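Local coordinates for putative alpha/beta hydrolase fold protein (Candidatus Nitrososphaera gargensis, PDB 5A62), which probably hydrolyses carboxylic esters, as a member of the alpha/beta hydrolase fold family, at residues A[33-38]-A[179-183]; A[74-78]-A[103-108]; A[92-98]-A[116-122]; A[172-176]-A[249-254]. One frame throughout, in Å; residues are numbered along the deposited sequence.

Interaction 1. Residues A[33-38]-A[179-183]; sequences GGNILI and VFTKT
Asn-35 ND2 serves two acceptors: Val-179 O, at 2.9 Å from Asn-35 ND2, and a water. The first bond is weak, its N-H...O angle being 129°. The water accepts from the amide, gives one proton to Gly-34 O at 2.8 Å, and the other to Thr-183 OG1, also at 2.8 Å. It thus links the backbone of Gly-34 to the hydroxyl of Thr-183. Thr-183 OG1 in turn donates to Phe-180 O, which also accepts from Thr-183 N on the same face of its plane. The other end of the amide is fixed too: Leu-37 N reaches a lone pair of Asn-35 OD1 in the carbonyl plane, closing an Asx turn that sets the rotation of the group. Chi1 of 54° places Asn-35 CG between its own N and C, facing the helix end. Beneath the amide, Val-179 CG1 packs on Gly-34 CA at 3.6 Å. Gly-33 O receives a nearly straight CA-H...O contact from Phe-180 CA, 3.2 Å long. Leu-37 and Lys-182 cross at about a right angle, Leu-37 CD1 3.8 Å from Lys-182 CE, while Lys-182 NZ bonds to Glu-178 O. The chemistry implies that the loop after strand 25-29, a region that in this fold commonly contributes to the oxyanion hole, is held to the end of helix 170-180 by a weak amide bond, a shared water and the packing of Val-179, not by a strong direct bond.

Interaction 2. Residues A[74-78]-A[103-108]; sequences MQDLI and IISSMY
Helices 74-78 and 103-108 cross at -74°, their axes approaching to 9.7 Å, with Ile-78 and Tyr-108 closest by CA. No hydrogen bond joins them, and the contact is almost wholly apolar. Ile-78 carries its centre. With chi2 at -43° its chain is bent, which turns CD1 into the other helix, where it meets Met-107 CB at 3.6 Å and Ile-104 CG2 at 3.8 Å. Its other branch goes elsewhere: Ile-78 CG2 lies at the edge of the Tyr-108 ring, near its plane, 4.0 Å from Tyr-108 CD1. Met-74 works from one turn earlier with both ends of its side chain. Its CB rests on Met-107 SD at 3.7 Å, while bends at chi2 and chi3 fold the chain back until Met-74 CE touches Ile-104 CG1, again at 3.7 Å. Met-107, bent at chi3, brings its methyl back over Met-74 CB and Ile-78 CG1, so the two thioether chains pack against each other beside Ile-78. Leu-77 CD1 adds a methyl contact of 3.9 Å to Ile-104 CD1. Outside this pair, Gln-75 OE1 accepts from Gln-111 NE2, and the same residue packs on Phe-138 of the second subunit. Met-107 also touches Val-202 of helix 202-209; Ser-105 faces Ile-119 and Met-121 of strand 116-122, so helix 100-111 is sandwiched between helix 74-87 and the central sheet.

Interaction 3. Residues A[92-98]-A[116-122]; sequences KCTIIGH and VDAIIMI
Lys-92 crosses the side chain of Asp-117 at about a right angle. Its CB lies 3.9 Å from Asp-117 OD2; CG carries the chain past, and CD comes to 3.5 Å from Asp-117 OD1. An unusual bend at chi3, 107°, then swings the end round, with CE at 3.2 Å from Asp-117 OD1 and NZ closing a salt bridge of 2.6 Å to Asp-117 OD1. The ammonium meets that oxygen from above the carboxylate plane, 35° out of it. Asp-117 OD2 is held by Tyr-24 OH, which also bonds to Thr-94 OG1, so the carboxylate has partners at both oxygens.

Beyond this pair the strands run parallel. Asp-117 N donates to Cys-93 O at 2.8 Å, but the chain turns a corner here and buried Ala-118 N has no partner in the model. Regular pairing follows, in which Ile-95 and Gly-97 each donate to and accept from the neighbouring strand, and it is straightest at Ile-122 N to Gly-97 O, 2.8 Å with an angle of 174°. Ile-96 and Ile-120 lie side by side, Ile-96 CG1 to Ile-120 CD1 at 4.1 Å. His-98 presents a ring edge to Ile-122 O, with CD2 at 3.2 Å from that oxygen, while NE2 bonds to His-248 O.

Ile-95 and Ile-119 face helix 100-111, and Thr-94 and Ile-120 face helix 256-272. Helix 100-111 connects the two parallel strands as a beta-alpha-beta unit at mid-sheet, with strand 25-29 flanking 93-98 and strand 212-218 flanking 116-122; Gly-97 opens a probable nucleophile elbow.

Interaction 4. Residues A[172-176]-A[249-254]; sequences HADFF and WVVIEK
Phe-176 points a ring edge into the face of Trp-249, the T-shaped pair at one end of the tightly packed part. The centroids of the Phe-176 ring and the Trp-249 six-membered ring are 5.1 Å apart, the planes stand at 79°, and Phe-176 CE1 sits over the centre of the indole. Ile-252 is wedged beside it with two branches at work. Its CG2 comes within 3.4 Å of His-172 O. The other branch, bent at chi2 (-64°), lays Ile-252 CD1 over a face of Phe-175, in a CH-pi contact offset toward the rim and 4.2 Å from the ring centroid. Lys-254 crosses Phe-175 at about a right angle, Lys-254 CE 3.8 Å from Phe-175 CE2; its NZ turns back to Val-251 O, 2.7 Å from Lys-254 NZ, and also bonds to Ile-38 O and pairs with Glu-42.

The other side is wetter. His-172 lies with one face under Glu-253 CA, 12° off the ring normal, and both ring nitrogens look outward in plane to waters. One water stands 2.7 Å from His-172 ND1 and donates to Glu-253 OE2 at 3.0 Å. A second lies 2.9 Å from His-172 NE2 and donates to Glu-253 O.

Helix 170-180 belongs to the helical insertion between strands 116-122 and 212-218, and residues 249-254 follow the last strand, 239-243. The arrangement is typical of a cap resting on the core of an alpha/beta hydrolase, near the loop that commonly carries the catalytic histidine.

How the interactions relate
Interactions 2 and 3 belong to the buried core and occupy adjoining layers: Ser-105 CB and Tyr-108 of helix 100-111 pack on Ile-95, joining the apolar helix crossing to the backbone-bonded strand pair. Interactions 1 and 4 lie together, about 11 Å between centres, and both attach helix 170-180 to the core. They meet where Ile-38 CG1 packs on Ile-252 CD1. Interaction 1 is buried yet polar, relying on a side-chain amide and a water; interaction 4, partly buried, pairs aromatic packing with a hydrated outer side. Interaction 3 also touches 4, with Ile-122 against Val-250, whereas 1 and 2 remain about 10 Å apart at their nearest atoms.

Interaction 1. Residues A[33-38]-A[179-183]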
loop_
_atom_site.group_PDB
_atom_site.type_symbol
_atom_site.label_atom_id
_atom_site.label_comp_id
_atom_site.label_asym_id
_atom_site.label_seq_id
_atom_site.Cartn_x
_atom_site.Cartn_y
_atom_site.Cartn_z
ATOM N N GLY A 33 -8.041 12.771 -4.706
ATOM C CA GLY A 33 -9.277 13.465 -4.446
ATOM C C GLY A 33 -9.636 14.418 -5.560
ATOM O O GLY A 33 -10.685 15.063 -5.472
ATOM N N GLY A 34 -8.818 14.518 -6.585
ATOM C CA GLY A 34 -9.119 15.373 -7.755
ATOM C C GLY A 34 -9.674 14.557 -8.887
ATOM O O GLY A 34 -9.948 13.358 -8.798
ATOM N N ASN A 35 -9.877 15.229 -10.013
ATOM C CA ASN A 35 -10.405 14.664 -11.222
ATOM C C ASN A 35 -10.309 15.748 -12.264
ATOM O O ASN A 35 -9.723 16.807 -12.032
ATOM C CB ASN A 35 -11.766 14.102 -10.990
ATOM C CG ASN A 35 -12.675 15.095 -10.392
ATOM O OD1 ASN A 35 -12.844 16.199 -10.945
ATOM N ND2 ASN A 35 -13.224 14.790 -9.234
ATOM N N ILE A 36 -10.836 15.481 -13.470
ATOM C CA ILE A 36 -10.624 16.436 -14.580
ATOM C C ILE A 36 -11.348 17.741 -14.301
ATOM O O ILE A 36 -10.949 18.779 -14.820
ATOM C CB ILE A 36 -11.080 15.849 -15.882
ATOM C CG1 ILE A 36 -10.091 14.783 -16.308
ATOM C CG2 ILE A 36 -11.225 16.923 -16.962
ATOM C CD1 ILE A 36 -10.585 13.849 -17.341
ATOM N N LEU A 37 -12.342 17.738 -13.426
ATOM C CA LEU A 37 -13.009 19.005 -13.064
ATOM C C LEU A 37 -12.072 20.018 -12.452
ATOM O O LEU A 37 -12.327 21.234 -12.515
ATOM C CB LEU A 37 -14.241 18.759 -12.207
ATOM C CG LEU A 37 -15.214 17.687 -12.764
ATOM C CD1 LEU A 37 -16.371 17.435 -11.807
ATOM C CD2 LEU A 37 -15.620 17.983 -14.184
ATOM N N ILE A 38 -10.967 19.593 -11.843
ATOM C CA ILE A 38 -10.047 20.516 -11.199
ATOM C C ILE A 38 -9.284 21.306 -12.231
ATOM O O ILE A 38 -8.691 22.309 -11.878
ATOM C CB ILE A 38 -9.092 19.744 -10.250
ATOM C CG1 ILE A 38 -8.719 20.590 -9.028
ATOM C CG2 ILE A 38 -7.855 19.217 -10.946
ATOM C CD1 ILE A 38 -7.862 19.862 -8.003
ATOM N N VAL A 179 -15.306 18.918 -6.562
ATOM C CA VAL A 179 -14.282 18.051 -7.142
ATOM C C VAL A 179 -14.106 16.805 -6.227
ATOM O O VAL A 179 -14.232 15.665 -6.659
ATOM C CB VAL A 179 -12.980 18.782 -7.295
ATOM C CG1 VAL A 179 -11.792 17.830 -7.577
ATOM C CG2 VAL A 179 -13.098 19.898 -8.346
ATOM N N PHE A 180 -13.830 17.062 -4.956
ATOM C CA PHE A 180 -13.423 15.997 -4.027
ATOM C C PHE A 180 -14.464 14.934 -3.893
ATOM O O PHE A 180 -14.184 13.732 -3.800
ATOM C CB PHE A 180 -13.049 16.626 -2.685
ATOM C CG PHE A 180 -12.395 15.692 -1.722
ATOM C CD1 PHE A 180 -11.006 15.514 -1.768
ATOM C CD2 PHE A 180 -13.137 14.980 -0.799
ATOM C CE1 PHE A 180 -10.400 14.677 -0.833
ATOM C CE2 PHE A 180 -12.537 14.153 0.109
ATOM C CZ PHE A 180 -11.199 13.973 0.034
ATOM N N THR A 181 -15.742 15.338 -3.839
ATOM C CA THR A 181 -16.798 14.407 -3.535
ATOM C C THR A 181 -17.165 13.504 -4.737
ATOM O O THR A 181 -17.973 12.606 -4.570
ATOM C CB THR A 181 -18.033 15.095 -2.942
ATOM O OG1 THR A 181 -18.568 15.958 -3.929
ATOM C CG2 THR A 181 -17.674 15.782 -1.679
ATOM N N LYS A 182 -16.472 13.648 -5.870
ATOM C CA LYS A 182 -16.583 12.672 -6.946
ATOM C C LYS A 182 -15.629 11.467 -6.723
ATOM O O LYS A 182 -15.688 10.519 -7.520
ATOM C CB LYS A 182 -16.222 13.270 -8.296
ATOM C CG LYS A 182 -16.872 14.529 -8.740
ATOM C CD LYS A 182 -18.316 14.342 -8.846
ATOM C CE LYS A 182 -18.889 15.443 -9.767
ATOM N NZ LYS A 182 -19.165 16.573 -8.928
ATOM N N THR A 183 -14.811 11.526 -5.693
ATOM C CA THR A 183 -13.865 10.467 -5.470
ATOM C C THR A 183 -14.581 9.334 -4.758
ATOM O O THR A 183 -15.272 9.553 -3.758
ATOM C CB THR A 183 -12.757 11.015 -4.573
ATOM O OG1 THR A 183 -12.199 12.238 -5.110
ATOM C CG2 THR A 183 -11.597 9.982 -4.490
HETATM O O HOH W 1 -12.374 12.283 -7.918
#

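Interaction 2. Residues A[74-78]-A[103-108]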
loop_
_atom_site.group_PDB
_atom_site.type_symbol
_atom_site.label_atom_id
_atom_site.label_comp_id
_atom_site.label_asym_id
_atom_site.label_seq_id
_atom_site.Cartn_x
_atom_site.Cartn_y
_atom_site.Cartn_z
ATOM N N MET A 74 2.294 2.345 -6.961
ATOM C CA MET A 74 2.550 3.416 -7.890
ATOM C C MET A 74 2.881 2.912 -9.274
ATOM O O MET A 74 2.466 3.526 -10.266
ATOM C CB MET A 74 3.707 4.306 -7.417
ATOM C CG MET A 74 3.482 5.186 -6.201
ATOM S SD MET A 74 1.976 6.162 -6.227
ATOM C CE MET A 74 2.331 7.141 -7.609
ATOM N N GLN A 75 3.623 1.826 -9.373
ATOM C CA GLN A 75 3.908 1.278 -10.695
ATOM C C GLN A 75 2.716 1.000 -11.521
ATOM O O GLN A 75 2.696 1.210 -12.734
ATOM C CB GLN A 75 4.785 0.050 -10.549
ATOM C CG GLN A 75 5.267 -0.477 -11.878
ATOM C CD GLN A 75 6.155 0.526 -12.576
ATOM O OE1 GLN A 75 7.048 1.121 -11.944
ATOM N NE2 GLN A 75 5.909 0.748 -13.849
ATOM N N ASP A 76 1.629 0.549 -10.889
ATOM C CA ASP A 76 0.384 0.318 -11.579
ATOM C C ASP A 76 -0.172 1.599 -12.172
ATOM O O ASP A 76 -0.702 1.575 -13.263
ATOM C CB ASP A 76 -0.613 -0.365 -10.673
ATOM C CG ASP A 76 -0.167 -1.749 -10.305
ATOM O OD1 ASP A 76 0.082 -2.575 -11.233
ATOM O OD2 ASP A 76 -0.103 -2.075 -9.092
ATOM N N LEU A 77 -0.096 2.691 -11.451
ATOM C CA LEU A 77 -0.524 3.980 -11.976
ATOM C C LEU A 77 0.371 4.434 -13.150
ATOM O O LEU A 77 -0.111 5.030 -14.114
ATOM C CB LEU A 77 -0.516 5.091 -10.914
ATOM C CG LEU A 77 -1.477 4.859 -9.767
ATOM C CD1 LEU A 77 -1.450 6.018 -8.809
ATOM C CD2 LEU A 77 -2.924 4.608 -10.186
ATOM N N ILE A 78 1.627 4.134 -13.102
ATOM C CA ILE A 78 2.505 4.507 -14.220
ATOM C C ILE A 78 2.117 3.698 -15.417
ATOM O O ILE A 78 2.054 4.236 -16.532
ATOM C CB ILE A 78 3.988 4.284 -13.859
ATOM C CG1 ILE A 78 4.401 4.859 -12.517
ATOM C CG2 ILE A 78 4.878 4.831 -14.988
ATOM C CD1 ILE A 78 3.866 6.237 -12.210
ATOM N N ILE A 103 4.296 12.995 -8.643
ATOM C CA ILE A 103 4.999 11.805 -8.429
ATOM C C ILE A 103 4.924 10.856 -9.654
ATOM O O ILE A 103 5.907 10.290 -10.149
ATOM C CB ILE A 103 4.445 11.099 -7.155
ATOM C CG1 ILE A 103 4.179 12.161 -6.060
ATOM C CG2 ILE A 103 5.496 10.103 -6.846
ATOM C CD1 ILE A 103 3.700 11.642 -4.698
ATOM N N ILE A 104 3.697 10.679 -10.145
ATOM C CA ILE A 104 3.478 9.878 -11.314
ATOM C C ILE A 104 4.347 10.418 -12.496
ATOM O O ILE A 104 4.952 9.618 -13.183
ATOM C CB ILE A 104 1.976 9.862 -11.683
ATOM C CG1 ILE A 104 1.220 9.052 -10.606
ATOM C CG2 ILE A 104 1.765 9.313 -13.088
ATOM C CD1 ILE A 104 -0.284 9.276 -10.654
ATOM N N SER A 105 4.324 11.741 -12.703
ATOM C CA SER A 105 5.089 12.308 -13.810
ATOM C C SER A 105 6.546 11.982 -13.675
ATOM O O SER A 105 7.210 11.694 -14.691
ATOM C CB SER A 105 4.887 13.805 -13.962
ATOM O OG SER A 105 5.501 14.602 -12.962
ATOM N N SER A 106 7.072 12.031 -12.437
ATOM C CA SER A 106 8.470 11.771 -12.240
ATOM C C SER A 106 8.852 10.317 -12.516
ATOM O O SER A 106 9.868 10.025 -13.161
ATOM C CB SER A 106 8.869 12.267 -10.854
ATOM O OG SER A 106 8.402 11.412 -9.828
ATOM N N MET A 107 8.012 9.375 -12.118
ATOM C CA MET A 107 8.277 7.989 -12.376
ATOM C C MET A 107 8.109 7.637 -13.836
ATOM O O MET A 107 8.853 6.840 -14.396
ATOM C CB MET A 107 7.302 7.100 -11.546
ATOM C CG MET A 107 7.611 7.142 -10.055
ATOM S SD MET A 107 6.507 6.120 -9.068
ATOM C CE MET A 107 6.957 4.538 -9.622
ATOM N N TYR A 108 7.179 8.256 -14.540
ATOM C CA TYR A 108 7.004 8.031 -15.921
ATOM C C TYR A 108 8.233 8.518 -16.693
ATOM O O TYR A 108 8.732 7.789 -17.521
ATOM C CB TYR A 108 5.673 8.670 -16.444
ATOM C CG TYR A 108 5.395 8.335 -17.870
ATOM C CD1 TYR A 108 4.721 7.180 -18.234
ATOM C CD2 TYR A 108 5.863 9.127 -18.881
ATOM C CE1 TYR A 108 4.537 6.892 -19.575
ATOM C CE2 TYR A 108 5.603 8.859 -20.199
ATOM C CZ TYR A 108 4.972 7.717 -20.510
ATOM O OH TYR A 108 4.741 7.430 -21.865
#

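Interaction 3. Residues A[92-98]-A[116-122]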
loop_
_atom_site.group_PDB
_atom_site.type_symbol
_atom_site.label_atom_id
_atom_site.label_comp_id
_atom_site.label_asym_id
_atom_site.label_seq_id
_atom_site.Cartn_x
_atom_site.Cartn_y
_atom_site.Cartn_z
ATOM N N LYS A 92 6.115 12.202 -27.728
ATOM C CA LYS A 92 6.898 13.122 -26.840
ATOM C C LYS A 92 5.975 14.204 -26.326
ATOM O O LYS A 92 5.291 14.857 -27.095
ATOM C CB LYS A 92 8.092 13.803 -27.536
ATOM C CG LYS A 92 9.343 12.923 -27.581
ATOM C CD LYS A 92 10.677 13.670 -27.583
ATOM C CE LYS A 92 11.382 13.544 -26.229
ATOM N NZ LYS A 92 12.478 14.543 -26.015
ATOM N N CYS A 93 5.992 14.426 -25.017
ATOM C CA CYS A 93 4.987 15.281 -24.397
ATOM C C CYS A 93 5.611 15.975 -23.199
ATOM O O CYS A 93 6.755 15.649 -22.798
ATOM C CB CYS A 93 3.779 14.486 -23.942
ATOM S SG CYS A 93 4.100 13.290 -22.605
ATOM N N THR A 94 4.875 16.881 -22.604
ATOM C CA THR A 94 5.203 17.447 -21.327
ATOM C C THR A 94 4.071 17.046 -20.379
ATOM O O THR A 94 2.905 17.171 -20.725
ATOM C CB THR A 94 5.361 18.930 -21.400
ATOM O OG1 THR A 94 6.605 19.161 -22.112
ATOM C CG2 THR A 94 5.452 19.578 -20.033
ATOM N N ILE A 95 4.398 16.668 -19.148
ATOM C CA ILE A 95 3.395 16.250 -18.151
ATOM C C ILE A 95 3.368 17.278 -17.021
ATOM O O ILE A 95 4.400 17.624 -16.493
ATOM C CB ILE A 95 3.751 14.887 -17.601
ATOM C CG1 ILE A 95 3.856 13.849 -18.708
ATOM C CG2 ILE A 95 2.708 14.439 -16.611
ATOM C CD1 ILE A 95 4.466 12.495 -18.295
ATOM N N ILE A 96 2.175 17.694 -16.704
ATOM C CA ILE A 96 1.871 18.643 -15.638
ATOM C C ILE A 96 1.107 17.838 -14.571
ATOM O O ILE A 96 -0.003 17.427 -14.822
ATOM C CB ILE A 96 1.082 19.847 -16.076
ATOM C CG1 ILE A 96 1.887 20.585 -17.176
ATOM C CG2 ILE A 96 0.794 20.725 -14.885
ATOM C CD1 ILE A 96 1.028 21.539 -17.938
ATOM N N GLY A 97 1.749 17.652 -13.408
ATOM C CA GLY A 97 1.114 16.844 -12.389
ATOM C C GLY A 97 1.042 17.494 -11.057
ATOM O O GLY A 97 2.013 18.097 -10.626
ATOM N N HIS A 98 -0.109 17.428 -10.389
ATOM C CA HIS A 98 -0.338 18.036 -9.091
ATOM C C HIS A 98 -0.345 16.932 -8.065
ATOM O O HIS A 98 -1.082 15.976 -8.158
ATOM C CB HIS A 98 -1.695 18.781 -9.062
ATOM C CG HIS A 98 -2.069 19.347 -7.737
ATOM N ND1 HIS A 98 -3.385 19.470 -7.353
ATOM C CD2 HIS A 98 -1.352 19.910 -6.770
ATOM C CE1 HIS A 98 -3.433 20.024 -6.145
ATOM N NE2 HIS A 98 -2.208 20.316 -5.770
ATOM N N VAL A 116 9.365 11.862 -22.990
ATOM C CA VAL A 116 9.003 13.068 -22.233
ATOM C C VAL A 116 10.032 14.152 -22.456
ATOM O O VAL A 116 11.237 13.909 -22.247
ATOM C CB VAL A 116 8.872 12.776 -20.714
ATOM C CG1 VAL A 116 10.235 12.493 -20.065
ATOM C CG2 VAL A 116 8.036 13.844 -20.015
ATOM N N ASP A 117 9.571 15.303 -22.848
ATOM C CA ASP A 117 10.446 16.465 -22.905
ATOM C C ASP A 117 10.678 17.092 -21.536
ATOM O O ASP A 117 11.780 17.592 -21.225
ATOM C CB ASP A 117 9.928 17.509 -23.832
ATOM C CG ASP A 117 9.943 17.093 -25.308
ATOM O OD1 ASP A 117 11.000 16.655 -25.784
ATOM O OD2 ASP A 117 8.919 17.251 -25.979
ATOM N N ALA A 118 9.619 17.136 -20.725
ATOM C CA ALA A 118 9.626 17.889 -19.494
ATOM C C ALA A 118 8.495 17.415 -18.630
ATOM O O ALA A 118 7.472 16.932 -19.106
ATOM C CB ALA A 118 9.460 19.354 -19.735
ATOM N N ILE A 119 8.725 17.585 -17.348
ATOM C CA ILE A 119 7.666 17.454 -16.356
ATOM C C ILE A 119 7.614 18.725 -15.521
ATOM O O ILE A 119 8.614 19.365 -15.254
ATOM C CB ILE A 119 7.795 16.257 -15.470
ATOM C CG1 ILE A 119 8.958 16.293 -14.516
ATOM C CG2 ILE A 119 7.801 15.009 -16.300
ATOM C CD1 ILE A 119 8.994 15.102 -13.560
ATOM N N ILE A 120 6.375 19.043 -15.091
ATOM C CA ILE A 120 6.064 20.210 -14.267
ATOM C C ILE A 120 5.295 19.685 -13.101
ATOM O O ILE A 120 4.124 19.313 -13.269
ATOM C CB ILE A 120 5.319 21.303 -15.011
ATOM C CG1 ILE A 120 6.132 21.720 -16.228
ATOM C CG2 ILE A 120 5.103 22.494 -14.040
ATOM C CD1 ILE A 120 5.406 22.681 -17.148
ATOM N N MET A 121 5.889 19.666 -11.932
ATOM C CA MET A 121 5.287 19.100 -10.718
ATOM C C MET A 121 4.762 20.229 -9.855
ATOM O O MET A 121 5.550 21.116 -9.478
ATOM C CB MET A 121 6.315 18.329 -9.922
ATOM C CG MET A 121 6.916 17.153 -10.672
ATOM S SD MET A 121 8.181 16.286 -9.758
ATOM C CE MET A 121 9.527 17.484 -9.810
ATOM N N ILE A 122 3.485 20.265 -9.559
ATOM C CA ILE A 122 2.851 21.301 -8.770
ATOM C C ILE A 122 2.564 20.649 -7.418
ATOM O O ILE A 122 1.771 19.717 -7.320
ATOM C CB ILE A 122 1.588 21.807 -9.388
ATOM C CG1 ILE A 122 1.833 22.293 -10.832
ATOM C CG2 ILE A 122 0.973 22.880 -8.464
ATOM C CD1 ILE A 122 0.600 22.726 -11.565
#

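Interaction 4. Residues A[172-176]-A[249-254]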
loop_
_atom_site.group_PDB
_atom_site.type_symbol
_atom_site.label_atom_id
_atom_site.label_comp_id
_atom_site.label_asym_id
_atom_site.label_seq_id
_atom_site.Cartn_x
_atom_site.Cartn_y
_atom_site.Cartn_z
ATOM N N HIS A 172 -13.958 28.955 -3.278
ATOM C CA HIS A 172 -12.899 27.927 -3.439
ATOM C C HIS A 172 -13.284 26.694 -2.652
ATOM O O HIS A 172 -13.141 25.558 -3.150
ATOM C CB HIS A 172 -11.564 28.464 -2.939
ATOM C CG HIS A 172 -10.993 29.517 -3.796
ATOM N ND1 HIS A 172 -10.137 30.482 -3.323
ATOM C CD2 HIS A 172 -11.147 29.739 -5.106
ATOM C CE1 HIS A 172 -9.812 31.278 -4.332
ATOM N NE2 HIS A 172 -10.372 30.813 -5.432
ATOM N N ALA A 173 -13.786 26.834 -1.437
ATOM C CA ALA A 173 -14.330 25.708 -0.728
ATOM C C ALA A 173 -15.342 24.906 -1.506
ATOM O O ALA A 173 -15.334 23.679 -1.509
ATOM C CB ALA A 173 -14.908 26.143 0.606
ATOM N N ASP A 174 -16.245 25.623 -2.185
ATOM C CA ASP A 174 -17.269 24.957 -2.859
ATOM C C ASP A 174 -16.763 24.261 -4.117
ATOM O O ASP A 174 -17.271 23.175 -4.446
ATOM C CB ASP A 174 -18.398 25.972 -3.199
ATOM C CG ASP A 174 -19.226 26.284 -2.044
ATOM O OD1 ASP A 174 -19.247 25.628 -1.020
ATOM O OD2 ASP A 174 -20.000 27.286 -2.157
ATOM N N PHE A 175 -15.791 24.828 -4.797
ATOM C CA PHE A 175 -15.112 24.166 -5.908
ATOM C C PHE A 175 -14.407 22.866 -5.424
ATOM O O PHE A 175 -14.639 21.778 -5.986
ATOM C CB PHE A 175 -14.161 25.142 -6.529
ATOM C CG PHE A 175 -13.291 24.623 -7.659
ATOM C CD1 PHE A 175 -13.740 23.699 -8.562
ATOM C CD2 PHE A 175 -12.015 25.124 -7.813
ATOM C CE1 PHE A 175 -12.902 23.297 -9.630
ATOM C CE2 PHE A 175 -11.196 24.673 -8.837
ATOM C CZ PHE A 175 -11.678 23.775 -9.754
ATOM N N PHE A 176 -13.710 22.961 -4.304
ATOM C CA PHE A 176 -13.132 21.793 -3.711
ATOM C C PHE A 176 -14.171 20.735 -3.405
ATOM O O PHE A 176 -13.975 19.539 -3.710
ATOM C CB PHE A 176 -12.363 22.146 -2.449
ATOM C CG PHE A 176 -11.842 20.964 -1.698
ATOM C CD1 PHE A 176 -10.650 20.419 -2.016
ATOM C CD2 PHE A 176 -12.572 20.432 -0.674
ATOM C CE1 PHE A 176 -10.179 19.314 -1.326
ATOM C CE2 PHE A 176 -12.082 19.347 0.037
ATOM C CZ PHE A 176 -10.892 18.813 -0.338
ATOM N N TRP A 249 -3.427 22.864 -1.952
ATOM C CA TRP A 249 -4.529 22.924 -2.885
ATOM C C TRP A 249 -4.548 24.162 -3.779
ATOM O O TRP A 249 -5.568 24.729 -4.126
ATOM C CB TRP A 249 -5.860 22.736 -2.142
ATOM C CG TRP A 249 -6.054 21.375 -1.668
ATOM C CD1 TRP A 249 -5.859 20.910 -0.383
ATOM C CD2 TRP A 249 -6.416 20.233 -2.458
ATOM N NE1 TRP A 249 -6.102 19.566 -0.337
ATOM C CE2 TRP A 249 -6.469 19.126 -1.580
ATOM C CE3 TRP A 249 -6.773 20.044 -3.811
ATOM C CZ2 TRP A 249 -6.808 17.849 -2.021
ATOM C CZ3 TRP A 249 -7.088 18.776 -4.234
ATOM C CH2 TRP A 249 -7.108 17.691 -3.332
ATOM N N VAL A 250 -3.368 24.551 -4.225
ATOM C CA VAL A 250 -3.191 25.723 -5.065
ATOM C C VAL A 250 -4.006 25.599 -6.348
ATOM O O VAL A 250 -4.406 26.595 -6.933
ATOM C CB VAL A 250 -1.672 25.973 -5.379
ATOM C CG1 VAL A 250 -1.103 24.886 -6.265
ATOM C CG2 VAL A 250 -1.450 27.354 -5.982
ATOM N N VAL A 251 -4.230 24.387 -6.858
ATOM C CA VAL A 251 -4.989 24.157 -8.073
ATOM C C VAL A 251 -6.481 24.512 -7.887
ATOM O O VAL A 251 -7.194 24.731 -8.842
ATOM C CB VAL A 251 -4.800 22.705 -8.578
ATOM C CG1 VAL A 251 -5.206 21.694 -7.533
ATOM C CG2 VAL A 251 -5.544 22.420 -9.856
ATOM N N ILE A 252 -6.953 24.552 -6.664
ATOM C CA ILE A 252 -8.313 25.015 -6.399
ATOM C C ILE A 252 -8.322 26.548 -6.406
ATOM O O ILE A 252 -9.259 27.122 -6.974
ATOM C CB ILE A 252 -8.781 24.518 -5.021
ATOM C CG1 ILE A 252 -8.901 23.006 -5.036
ATOM C CG2 ILE A 252 -10.075 25.194 -4.551
ATOM C CD1 ILE A 252 -9.909 22.442 -5.957
ATOM N N GLU A 253 -7.333 27.186 -5.773
ATOM C CA GLU A 253 -7.329 28.645 -5.672
ATOM C C GLU A 253 -6.948 29.338 -6.972
ATOM O O GLU A 253 -7.378 30.460 -7.211
ATOM C CB GLU A 253 -6.393 29.072 -4.595
ATOM C CG GLU A 253 -6.946 28.634 -3.245
ATOM C CD GLU A 253 -6.341 29.399 -2.078
ATOM O OE1 GLU A 253 -5.353 30.155 -2.287
ATOM O OE2 GLU A 253 -6.834 29.269 -0.946
ATOM N N LYS A 254 -6.107 28.700 -7.779
ATOM C CA LYS A 254 -5.707 29.198 -9.101
ATOM C C LYS A 254 -5.153 30.615 -9.046
ATOM O O LYS A 254 -5.630 31.497 -9.760
ATOM C CB LYS A 254 -6.862 29.070 -10.129
ATOM C CG LYS A 254 -7.397 27.643 -10.228
ATOM C CD LYS A 254 -8.216 27.366 -11.476
ATOM C CE LYS A 254 -8.786 25.938 -11.548
ATOM N NZ LYS A 254 -7.781 24.912 -11.488
HETATM O O HOH W 2 -9.383 30.868 -0.795
HETATM O O HOH W 3 -10.236 31.326 -8.254
#